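Long-range contacts in uncharacterized protein MJ0764 (PDB 2B8M), which is of unknown function but belongs to the RmlC-like cupins and adopts their double-stranded beta-helix fold: residues A[25-30]-A[97-102]; A[31-36]-A[91-96]; A[41-46]-A[82-87]. One frame throughout, in Å; residues are numbered along the deposited sequence. Where two conformers were deposited one is given.

Contact 1. Residues A[25-30]-A[97-102]; sequences EHVQIN and FVVKAP. With SO4 (sulfate ion), chain D; SO4 (sulfate ion), chain B.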
loop_
_atom_site.group_PDB
_atom_site.type_symbol
_atom_site.label_atom_id
_atom_site.label_comp_id
_atom_site.label_asym_id
_atom_site.label_seq_id
_atom_site.Cartn_x
_atom_site.Cartn_y
_atom_site.Cartn_z
ATOM N N GLU A 25 15.047 -1.867 -5.075
ATOM C CA GLU A 25 15.372 -1.216 -6.344
ATOM C C GLU A 25 14.123 -0.623 -7.017
ATOM O O GLU A 25 14.206 0.376 -7.739
ATOM C CB GLU A 25 16.054 -2.212 -7.297
ATOM C CG GLU A 25 16.564 -1.589 -8.603
ATOM C CD GLU A 25 17.254 -2.577 -9.508
ATOM O OE1 GLU A 25 17.183 -3.801 -9.233
ATOM O OE2 GLU A 25 17.878 -2.129 -10.504
ATOM N N HIS A 26 12.964 -1.209 -6.746
ATOM C CA HIS A 26 11.773 -0.917 -7.504
ATOM C C HIS A 26 10.748 -0.109 -6.770
ATOM O O HIS A 26 9.844 0.444 -7.381
ATOM C CB HIS A 26 11.119 -2.243 -7.902
ATOM C CG HIS A 26 12.045 -3.181 -8.585
ATOM N ND1 HIS A 26 12.651 -2.876 -9.782
ATOM C CD2 HIS A 26 12.515 -4.397 -8.221
ATOM C CE1 HIS A 26 13.435 -3.878 -10.140
ATOM N NE2 HIS A 26 13.388 -4.802 -9.199
ATOM N N VAL A 27 10.807 -0.093 -5.440
ATOM C CA VAL A 27 9.696 0.496 -4.683
ATOM C C VAL A 27 10.116 0.803 -3.246
ATOM O O VAL A 27 10.991 0.162 -2.689
ATOM C CB VAL A 27 8.423 -0.420 -4.643
ATOM C CG1 VAL A 27 8.576 -1.542 -3.611
ATOM C CG2 VAL A 27 7.132 0.334 -4.332
ATOM N N GLN A 28 9.438 1.780 -2.652
ATOM C CA GLN A 28 9.499 2.039 -1.227
ATOM C C GLN A 28 8.087 2.008 -0.647
ATOM O O GLN A 28 7.128 2.521 -1.238
ATOM C CB GLN A 28 10.168 3.363 -0.897
ATOM C CG GLN A 28 11.555 3.498 -1.344
ATOM C CD GLN A 28 12.082 4.909 -1.138
ATOM O OE1 GLN A 28 11.421 5.903 -1.487
ATOM N NE2 GLN A 28 13.270 5.013 -0.572
ATOM N N ILE A 29 7.953 1.351 0.501
ATOM C CA ILE A 29 6.686 1.311 1.207
ATOM C C ILE A 29 6.933 1.621 2.677
ATOM O O ILE A 29 7.661 0.914 3.371
ATOM C CB ILE A 29 5.942 -0.051 1.038
ATOM C CG1 ILE A 29 5.810 -0.447 -0.443
ATOM C CG2 ILE A 29 4.560 0.019 1.716
ATOM C CD1 ILE A 29 5.183 -1.778 -0.684
ATOM N N ASN A 30 6.306 2.687 3.156
ATOM C CA ASN A 30 6.388 3.100 4.552
ATOM C C ASN A 30 5.019 3.023 5.206
ATOM O O ASN A 30 3.991 3.103 4.529
ATOM C CB ASN A 30 6.984 4.517 4.640
ATOM C CG ASN A 30 8.280 4.628 3.922
ATOM O OD1 ASN A 30 9.062 3.665 3.881
ATOM N ND2 ASN A 30 8.547 5.788 3.342
ATOM N N PHE A 97 -0.282 4.161 4.528
ATOM C CA PHE A 97 0.914 3.694 3.868
ATOM C C PHE A 97 1.336 4.658 2.794
ATOM O O PHE A 97 0.500 5.293 2.163
ATOM C CB PHE A 97 0.719 2.307 3.262
ATOM C CG PHE A 97 0.405 1.268 4.295
ATOM C CD1 PHE A 97 -0.908 1.039 4.703
ATOM C CD2 PHE A 97 1.434 0.545 4.888
ATOM C CE1 PHE A 97 -1.153 0.112 5.682
ATOM C CE2 PHE A 97 1.173 -0.398 5.848
ATOM C CZ PHE A 97 -0.104 -0.607 6.251
ATOM N N VAL A 98 2.643 4.716 2.587
ATOM C CA VAL A 98 3.241 5.522 1.549
ATOM C C VAL A 98 3.886 4.552 0.578
ATOM O O VAL A 98 4.687 3.737 0.991
ATOM C CB VAL A 98 4.330 6.448 2.102
ATOM C CG1 VAL A 98 4.969 7.235 1.015
ATOM C CG2 VAL A 98 3.763 7.398 3.151
ATOM N N VAL A 99 3.493 4.633 -0.697
ATOM C CA VAL A 99 4.040 3.788 -1.734
ATOM C C VAL A 99 4.750 4.710 -2.706
ATOM O O VAL A 99 4.187 5.686 -3.197
ATOM C CB VAL A 99 2.937 3.001 -2.467
ATOM C CG1 VAL A 99 3.515 2.276 -3.692
ATOM C CG2 VAL A 99 2.208 2.077 -1.521
ATOM N N LYS A 100 6.012 4.424 -2.974
ATOM C CA LYS A 100 6.785 5.272 -3.866
ATOM C C LYS A 100 7.400 4.405 -4.940
ATOM O O LYS A 100 8.044 3.394 -4.658
ATOM C CB LYS A 100 7.850 6.049 -3.088
ATOM C CG LYS A 100 7.305 6.952 -1.996
ATOM C CD LYS A 100 8.388 7.346 -1.028
ATOM C CE LYS A 100 9.479 8.109 -1.703
ATOM N NZ LYS A 100 10.562 8.489 -0.757
ATOM N N ALA A 101 7.185 4.800 -6.191
ATOM C CA ALA A 101 7.758 4.072 -7.331
ATOM C C ALA A 101 7.970 5.033 -8.472
ATOM O O ALA A 101 7.092 5.846 -8.793
ATOM C CB ALA A 101 6.867 2.934 -7.770
ATOM N N PRO A 102 9.137 4.943 -9.100
ATOM C CA PRO A 102 10.237 4.004 -8.811
ATOM C C PRO A 102 11.038 4.465 -7.583
ATOM O O PRO A 102 10.725 5.495 -6.993
ATOM C CB PRO A 102 11.108 4.141 -10.051
ATOM C CG PRO A 102 10.911 5.555 -10.460
ATOM C CD PRO A 102 9.479 5.850 -10.200
HETATM S S SO4 D . 12.638 -0.098 -12.059
HETATM O O1 SO4 D . 11.941 0.060 -13.342
HETATM O O2 SO4 D . 11.801 -0.796 -11.096
HETATM O O3 SO4 D . 13.870 -0.888 -12.207
HETATM O O4 SO4 D . 12.972 1.240 -11.552
HETATM S S SO4 B . 13.544 8.541 1.090
HETATM O O1 SO4 B . 13.941 7.893 -0.163
HETATM O O2 SO4 B . 13.176 7.520 2.076
HETATM O O3 SO4 B . 14.646 9.344 1.620
HETATM O O4 SO4 B . 12.404 9.415 0.851
#
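The Phe97 ring meets the 25-30 segment obliquely, with Asn30 O 3.6 Å from its CD2 and CG2 of Ile29 somewhat farther off. At the other end of the pairing, CB of Glu25 sits over one face of the His26 ring, while a sulfate lies at the ring's edge. ND1 of His26 donates to O2 of that sulfate at 2.6 Å, nearly straight at 161°. The same ion also comes near CB of Pro102, which follows a cis peptide bond.

Between these ends the backbones run antiparallel. Gln28 with Lys100 and Asn30 with Val98 form hydrogen-bonded pairs, each closed by two N-H...O bonds, and Ile29 with Val99 is the non-hydrogen-bonded pair between them. CG2 of Val27, the branch turned to the side of its carbonyl carbon, comes within 3.2 Å of Lys100 O.

Gln28 and Lys100 share a face of the sheet and cross obliquely. The chi3 bend of the lysine (61°) carries NZ to Gln28 OE1 at 2.8 Å, a weak bond; its stronger partner is Asn46. A second sulfate bridges the pair, taking a bond from Gln28 NE2 through O1 (3.0 Å) and placing O4 2.6 Å from Lys100 NZ. NE2 is also bonded to Asn23. Lys20 and Asn46 also donate to this ion.

The Ile29 and Val99 face packs on the second subunit, where Val99 meets Val99 of that subunit; from the loop before the strand, the His26 ring stacks on Tyr48 of the same neighbour. Strand 17-23 continues the sheet beyond 28-35, and strand 49-55 continues it beyond 93-100.

Contact 2. Residues A[31-36]-A[91-96]; sequences HIVLPR and SDILEF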
loop_
_atom_site.group_PDB
_atom_site.type_symbol
_atom_site.label_atom_id
_atom_site.label_comp_id
_atom_site.label_asym_id
_atom_site.label_seq_id
_atom_site.Cartn_x
_atom_site.Cartn_y
_atom_site.Cartn_z
ATOM N N HIS A 31 5.014 2.867 6.538
ATOM C CA HIS A 31 3.811 2.855 7.324
ATOM C C HIS A 31 3.902 3.980 8.343
ATOM O O HIS A 31 4.876 4.082 9.077
ATOM C CB HIS A 31 3.668 1.525 8.000
ATOM C CG HIS A 31 2.552 1.471 8.996
ATOM N ND1 HIS A 31 2.781 1.303 10.336
ATOM C CD2 HIS A 31 1.213 1.589 8.847
ATOM C CE1 HIS A 31 1.622 1.286 10.976
ATOM N NE2 HIS A 31 0.655 1.439 10.093
ATOM N N ILE A 32 2.901 4.839 8.355
ATOM C CA ILE A 32 2.922 6.019 9.214
ATOM C C ILE A 32 1.637 6.100 10.070
ATOM O O ILE A 32 0.537 5.900 9.572
ATOM C CB ILE A 32 3.111 7.332 8.419
ATOM C CG1 ILE A 32 4.426 7.245 7.612
ATOM C CG2 ILE A 32 3.145 8.523 9.353
ATOM C CD1 ILE A 32 4.660 8.328 6.700
ATOM N N VAL A 33 1.838 6.364 11.359
ATOM C CA VAL A 33 0.787 6.722 12.271
ATOM C C VAL A 33 1.073 8.069 12.866
ATOM O O VAL A 33 2.163 8.300 13.433
ATOM C CB VAL A 33 0.612 5.660 13.389
ATOM C CG1 VAL A 33 -0.561 6.011 14.306
ATOM C CG2 VAL A 33 0.423 4.316 12.754
ATOM N N LEU A 34 0.085 8.962 12.744
ATOM C CA LEU A 34 0.166 10.289 13.337
ATOM C C LEU A 34 -0.998 10.466 14.237
ATOM O O LEU A 34 -2.155 10.536 13.784
ATOM C CB LEU A 34 0.134 11.385 12.250
ATOM C CG LEU A 34 1.282 11.372 11.242
ATOM C CD1 LEU A 34 1.058 12.500 10.266
ATOM C CD2 LEU A 34 2.630 11.524 11.948
ATOM N N PRO A 35 -0.731 10.527 15.539
ATOM C CA PRO A 35 -1.740 11.004 16.460
ATOM C C PRO A 35 -2.187 12.444 16.165
ATOM O O PRO A 35 -1.490 13.206 15.476
ATOM C CB PRO A 35 -1.024 10.954 17.819
ATOM C CG PRO A 35 0.043 9.940 17.633
ATOM C CD PRO A 35 0.507 10.116 16.222
ATOM N N ARG A 36 -3.350 12.813 16.691
ATOM C CA ARG A 36 -3.828 14.178 16.530
ATOM C C ARG A 36 -2.765 15.173 16.957
ATOM O O ARG A 36 -2.206 15.064 18.043
ATOM C CB ARG A 36 -5.096 14.464 17.349
ATOM C CG ARG A 36 -5.812 15.698 16.867
ATOM C CD ARG A 36 -6.975 16.074 17.776
ATOM N NE ARG A 36 -8.013 15.052 17.764
ATOM C CZ ARG A 36 -9.106 15.081 17.016
ATOM N NH1 ARG A 36 -9.338 16.056 16.167
ATOM N NH2 ARG A 36 -9.978 14.107 17.112
ATOM N N SER A 91 -8.355 14.120 13.311
ATOM C CA SER A 91 -8.675 12.769 13.761
ATOM C C SER A 91 -7.779 12.368 14.922
ATOM O O SER A 91 -6.698 12.937 15.099
ATOM C CB SER A 91 -8.552 11.744 12.633
ATOM O OG SER A 91 -7.216 11.594 12.161
ATOM N N ASP A 92 -8.260 11.432 15.729
ATOM C CA ASP A 92 -7.509 10.973 16.890
ATOM C C ASP A 92 -6.231 10.306 16.422
ATOM O O ASP A 92 -5.156 10.515 17.000
ATOM C CB ASP A 92 -8.340 9.996 17.739
ATOM C CG ASP A 92 -9.404 10.693 18.578
ATOM O OD1 ASP A 92 -9.325 11.926 18.765
ATOM O OD2 ASP A 92 -10.340 9.997 19.032
ATOM N N ILE A 93 -6.365 9.494 15.382
ATOM C CA ILE A 93 -5.272 8.716 14.850
ATOM C C ILE A 93 -5.389 8.653 13.326
ATOM O O ILE A 93 -6.405 8.185 12.782
ATOM C CB ILE A 93 -5.277 7.254 15.381
ATOM C CG1 ILE A 93 -5.055 7.176 16.894
ATOM C CG2 ILE A 93 -4.245 6.412 14.656
ATOM C CD1 ILE A 93 -3.615 7.492 17.335
ATOM N N LEU A 94 -4.322 9.055 12.632
ATOM C CA LEU A 94 -4.265 8.951 11.188
ATOM C C LEU A 94 -3.236 7.907 10.904
ATOM O O LEU A 94 -2.120 8.014 11.415
ATOM C CB LEU A 94 -3.753 10.233 10.560
ATOM C CG LEU A 94 -3.275 10.332 9.097
ATOM C CD1 LEU A 94 -4.369 9.946 8.100
ATOM C CD2 LEU A 94 -2.849 11.701 8.806
ATOM N N GLU A 95 -3.621 6.931 10.102
ATOM C CA GLU A 95 -2.769 5.830 9.718
ATOM C C GLU A 95 -2.795 5.676 8.200
ATOM O O GLU A 95 -3.865 5.568 7.603
ATOM C CB GLU A 95 -3.217 4.532 10.409
ATOM C CG GLU A 95 -2.240 3.424 10.194
ATOM C CD GLU A 95 -2.605 2.144 10.905
ATOM O OE1 GLU A 95 -3.644 2.132 11.590
ATOM O OE2 GLU A 95 -1.860 1.142 10.766
ATOM N N PHE A 96 -1.615 5.646 7.586
ATOM C CA PHE A 96 -1.508 5.483 6.122
ATOM C C PHE A 96 -0.256 4.717 5.730
ATOM O O PHE A 96 0.700 4.634 6.513
ATOM C CB PHE A 96 -1.626 6.808 5.365
ATOM C CG PHE A 96 -0.637 7.823 5.753
ATOM C CD1 PHE A 96 -0.778 8.519 6.930
ATOM C CD2 PHE A 96 0.450 8.102 4.947
ATOM C CE1 PHE A 96 0.166 9.497 7.300
ATOM C CE2 PHE A 96 1.392 9.041 5.296
ATOM C CZ PHE A 96 1.263 9.736 6.490
#
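Ile32 and Phe96 lie side by side, pointing the same way from one face of the sheet, and the isoleucine lies over one face of the phenyl ring. Its CB stands 3.9 Å from the ring centroid and 23° off the normal, a CH-pi contact displaced toward the rim, with CG2 against CZ and CE1 and CD1 against CE2 and CZ, so that the two branches straddle CZ. Phe96 reaches this place because its CG stands between the backbone N and the carbonyl carbon (chi1 57°), which swings the ring across toward the neighbouring strand. Leu34 CD1 approaches the ring at its edge and also touches CD2 of Leu94.

On the reverse face His31 reaches over to Glu95. NE2 donates to OE2 at 2.6 Å, with the oxygen close to the imidazole plane, but the ring and carboxylate planes are turned 65° apart and OE2 is met on its anti side. Since ND1 is bonded to Glu19, both ring nitrogens are held by carboxylates and the rotation of the ring is fixed. Val33 lies beside this pair: its CG2 packs on CG of Glu95, and its CG1 meets CG2 of Ile93 at 3.7 Å.

At the solvent end, Arg36 forms a salt bridge with Asp92, NH2 to OD1 at 2.8 Å. The oxygen lies in the guanidinium plane, whereas the nitrogen comes from above the carboxylate. The carbonyl carbon of Ser91 lies over one guanidinium face, toward its rim, and NH1 is bonded to Ile89 O.

Paired backbone bonds at Ile32-Phe96 and Leu34-Leu94 set the antiparallel register. This pairing of strands 28-35 and 93-100 builds one sheet of the double-stranded beta-helix of the cupin fold, and Phe96, Leu34 and Leu94 point between its two sheets, packed on Met58 or Ile86.

Contact 3. Residues A[41-46]-A[82-87]; sequences PKHYSN and VKMLIQ. With EDO (1,2-ethanediol), chain H; SO4 (sulfate ion), chain B; SO4 (sulfate ion), chain C.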
loop_
_atom_site.group_PDB
_atom_site.type_symbol
_atom_site.label_atom_id
_atom_site.label_comp_id
_atom_site.label_asym_id
_atom_site.label_seq_id
_atom_site.Cartn_x
_atom_site.Cartn_y
_atom_site.Cartn_z
ATOM N N PRO A 41 7.515 16.047 8.065
ATOM C CA PRO A 41 8.293 17.182 7.556
ATOM C C PRO A 41 7.764 17.687 6.228
ATOM O O PRO A 41 7.317 16.881 5.398
ATOM C CB PRO A 41 9.704 16.584 7.393
ATOM C CG PRO A 41 9.729 15.492 8.406
ATOM C CD PRO A 41 8.368 14.871 8.226
ATOM N N LYS A 42 7.815 18.996 6.030
ATOM C CA LYS A 42 7.527 19.564 4.719
ATOM C C LYS A 42 8.685 19.274 3.780
ATOM O O LYS A 42 9.848 19.434 4.143
ATOM C CB LYS A 42 7.290 21.071 4.785
ATOM C CG LYS A 42 6.873 21.665 3.447
ATOM C CD LYS A 42 6.577 23.134 3.533
ATOM C CE LYS A 42 5.244 23.367 4.165
ATOM N NZ LYS A 42 4.763 24.751 3.863
ATOM N N HIS A 43 8.365 18.845 2.572
ATOM C CA HIS A 43 9.395 18.425 1.625
ATOM C C HIS A 43 8.793 18.279 0.247
ATOM O O HIS A 43 7.588 18.259 0.094
ATOM C CB HIS A 43 10.026 17.080 2.050
ATOM C CG HIS A 43 9.104 15.910 1.940
ATOM N ND1 HIS A 43 8.072 15.698 2.828
ATOM C CD2 HIS A 43 9.037 14.901 1.036
ATOM C CE1 HIS A 43 7.424 14.596 2.489
ATOM N NE2 HIS A 43 7.989 14.092 1.408
ATOM N N TYR A 44 9.654 18.163 -0.748
ATOM C CA TYR A 44 9.232 17.868 -2.132
ATOM C C TYR A 44 9.334 16.378 -2.327
ATOM O O TYR A 44 10.359 15.755 -1.966
ATOM C CB TYR A 44 10.157 18.543 -3.124
ATOM C CG TYR A 44 9.941 20.024 -3.215
ATOM C CD1 TYR A 44 10.361 20.871 -2.182
ATOM C CD2 TYR A 44 9.261 20.576 -4.291
ATOM C CE1 TYR A 44 10.129 22.242 -2.245
ATOM C CE2 TYR A 44 9.031 21.935 -4.375
ATOM C CZ TYR A 44 9.481 22.773 -3.359
ATOM O OH TYR A 44 9.240 24.124 -3.455
ATOM N N SER A 45 8.301 15.790 -2.920
ATOM C CA SER A 45 8.302 14.353 -3.144
ATOM C C SER A 45 9.494 13.981 -3.976
ATOM O O SER A 45 9.790 14.671 -4.946
ATOM C CB SER A 45 7.049 13.913 -3.887
ATOM O OG SER A 45 6.839 14.766 -4.995
ATOM N N ASN A 46 10.190 12.900 -3.613
ATOM C CA ASN A 46 11.355 12.462 -4.391
ATOM C C ASN A 46 11.064 11.245 -5.263
ATOM O O ASN A 46 11.972 10.676 -5.852
ATOM C CB ASN A 46 12.591 12.193 -3.513
ATOM C CG ASN A 46 12.390 11.069 -2.495
ATOM O OD1 ASN A 46 11.334 10.408 -2.423
ATOM N ND2 ASN A 46 13.429 10.843 -1.698
ATOM N N VAL A 82 6.876 17.597 -5.984
ATOM C CA VAL A 82 5.789 18.437 -5.513
ATOM C C VAL A 82 5.987 18.700 -4.001
ATOM O O VAL A 82 6.197 17.747 -3.211
ATOM C CB VAL A 82 4.413 17.741 -5.757
ATOM C CG1 VAL A 82 3.269 18.465 -5.054
ATOM C CG2 VAL A 82 4.100 17.641 -7.235
ATOM N N LYS A 83 5.871 19.960 -3.598
ATOM C CA LYS A 83 5.979 20.340 -2.198
ATOM C C LYS A 83 4.746 19.906 -1.454
ATOM O O LYS A 83 3.611 20.264 -1.855
ATOM C CB LYS A 83 6.136 21.836 -2.048
ATOM C CG LYS A 83 6.411 22.267 -0.636
ATOM C CD LYS A 83 7.030 23.649 -0.568
ATOM C CE LYS A 83 6.229 24.702 -1.300
ATOM N NZ LYS A 83 6.770 26.055 -1.130
HETATM N N MSE A 84 4.961 19.112 -0.415
HETATM C CA MSE A 84 3.859 18.573 0.357
HETATM C C MSE A 84 4.045 18.644 1.858
HETATM O O MSE A 84 5.170 18.647 2.401
HETATM C CB MSE A 84 3.613 17.109 0.016
HETATM C CG MSE A 84 4.833 16.237 0.227
HETATM SE SE MSE A 84 4.602 14.423 -0.492
HETATM C CE MSE A 84 3.196 13.908 0.604
ATOM N N LEU A 85 2.906 18.736 2.517
ATOM C CA LEU A 85 2.838 18.610 3.964
ATOM C C LEU A 85 1.642 17.747 4.361
ATOM O O LEU A 85 0.514 17.993 3.884
ATOM C CB LEU A 85 2.642 19.962 4.575
ATOM C CG LEU A 85 2.459 20.004 6.083
ATOM C CD1 LEU A 85 3.695 19.460 6.734
ATOM C CD2 LEU A 85 2.097 21.376 6.535
ATOM N N ILE A 86 1.920 16.758 5.215
ATOM C CA ILE A 86 0.918 15.892 5.787
ATOM C C ILE A 86 0.772 16.183 7.242
ATOM O O ILE A 86 1.725 16.041 8.013
ATOM C CB ILE A 86 1.302 14.403 5.618
ATOM C CG1 ILE A 86 1.284 14.009 4.133
ATOM C CG2 ILE A 86 0.376 13.479 6.375
ATOM C CD1 ILE A 86 1.903 12.633 3.890
ATOM N N GLN A 87 -0.447 16.505 7.630
ATOM C CA GLN A 87 -0.807 16.782 9.013
ATOM C C GLN A 87 -2.009 15.955 9.441
ATOM O O GLN A 87 -2.865 15.619 8.620
ATOM C CB GLN A 87 -1.178 18.250 9.195
ATOM C CG GLN A 87 -0.148 19.271 8.785
ATOM C CD GLN A 87 -0.741 20.638 8.888
ATOM O OE1 GLN A 87 -0.452 21.407 9.829
ATOM N NE2 GLN A 87 -1.607 20.959 7.946
HETATM C C1 EDO H . 5.405 10.438 1.811
HETATM O O1 EDO H . 5.336 10.826 3.176
HETATM C C2 EDO H . 5.888 11.574 0.933
HETATM O O2 EDO H . 7.259 11.417 0.583
HETATM S S SO4 B . 13.544 8.541 1.090
HETATM O O1 SO4 B . 13.941 7.893 -0.163
HETATM O O2 SO4 B . 13.176 7.520 2.076
HETATM O O3 SO4 B . 14.646 9.344 1.620
HETATM O O4 SO4 B . 12.404 9.415 0.851
HETATM S S SO4 C . 6.295 27.278 5.721
HETATM O O1 SO4 C . 5.923 27.792 4.402
HETATM O O2 SO4 C . 5.372 27.854 6.732
HETATM O O3 SO4 C . 6.116 25.819 5.674
HETATM O O4 SO4 C . 7.674 27.685 6.072
HETATM O O HOH W 1 4.753 15.928 4.771
HETATM O O HOH W 2 7.050 26.615 2.126
#
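The two backbones make a short antiparallel pairing in which His43 and Met84 form a hydrogen-bonded pair, Met84 N giving the shorter bond to His43 O (2.8 Å), and Tyr44 with Lys83 the non-hydrogen-bonded one. Ser45 closes its end twice: its N donates to Val82 O, and its OG accepts Val82 N at 3.0 Å while also bonding Pro79 O.

His43 and Met84, here selenomethionine, lie side by side. CG of Met84 covers one face of the imidazole, 4.1 Å from the centroid, and SE sits obliquely to it. ND1 donates to Pro41 O in the ring plane, which steadies the ring and leaves NE2 to bond O2 of an ethanediol at 2.9 Å. This is consistent with the pocket that cupins hold inside their barrel, and His43 probably corresponds to the first histidine of cupin motif 1; here the ethanediol, probably from the crystallisation liquor, sits against NE2 and against SE of Met84.

On the face opposite His43 and Met84, Lys83 lays its aliphatic chain over the Tyr44 ring: CB stands 3.8 Å from the centroid, 16° off the normal, and CD continues toward the phenol OH. Lys42 turns at chi3 (-76°) to bring NZ against O3 of a sulfate. A water on O1 of this ion reaches Lys42 NZ and Lys83 NZ weakly.

How the contacts relate
Contacts 1 and 2 are consecutive parts of one pairing, strand 28-35 with strand 93-100, their centres 19 Å apart; at the join Phe97 CE2 packs on His31 CD2 at 3.6 Å and Val98 CG2 on Ile32 CD1. Contact 3 belongs to the facing sheet. It meets contact 2 through the barrel interior, with Phe96 CZ 3.8 Å from Ile86 CG2. It meets contact 1 at one end of the strands, where Lys100 NZ lies 2.7 Å from Asn46 OD1 and both contacts bind the same sulfate. An ethanediol lies near side chains from all three contacts, Val98, Ile32 and His43, and probably marks the cupin pocket between the sheets.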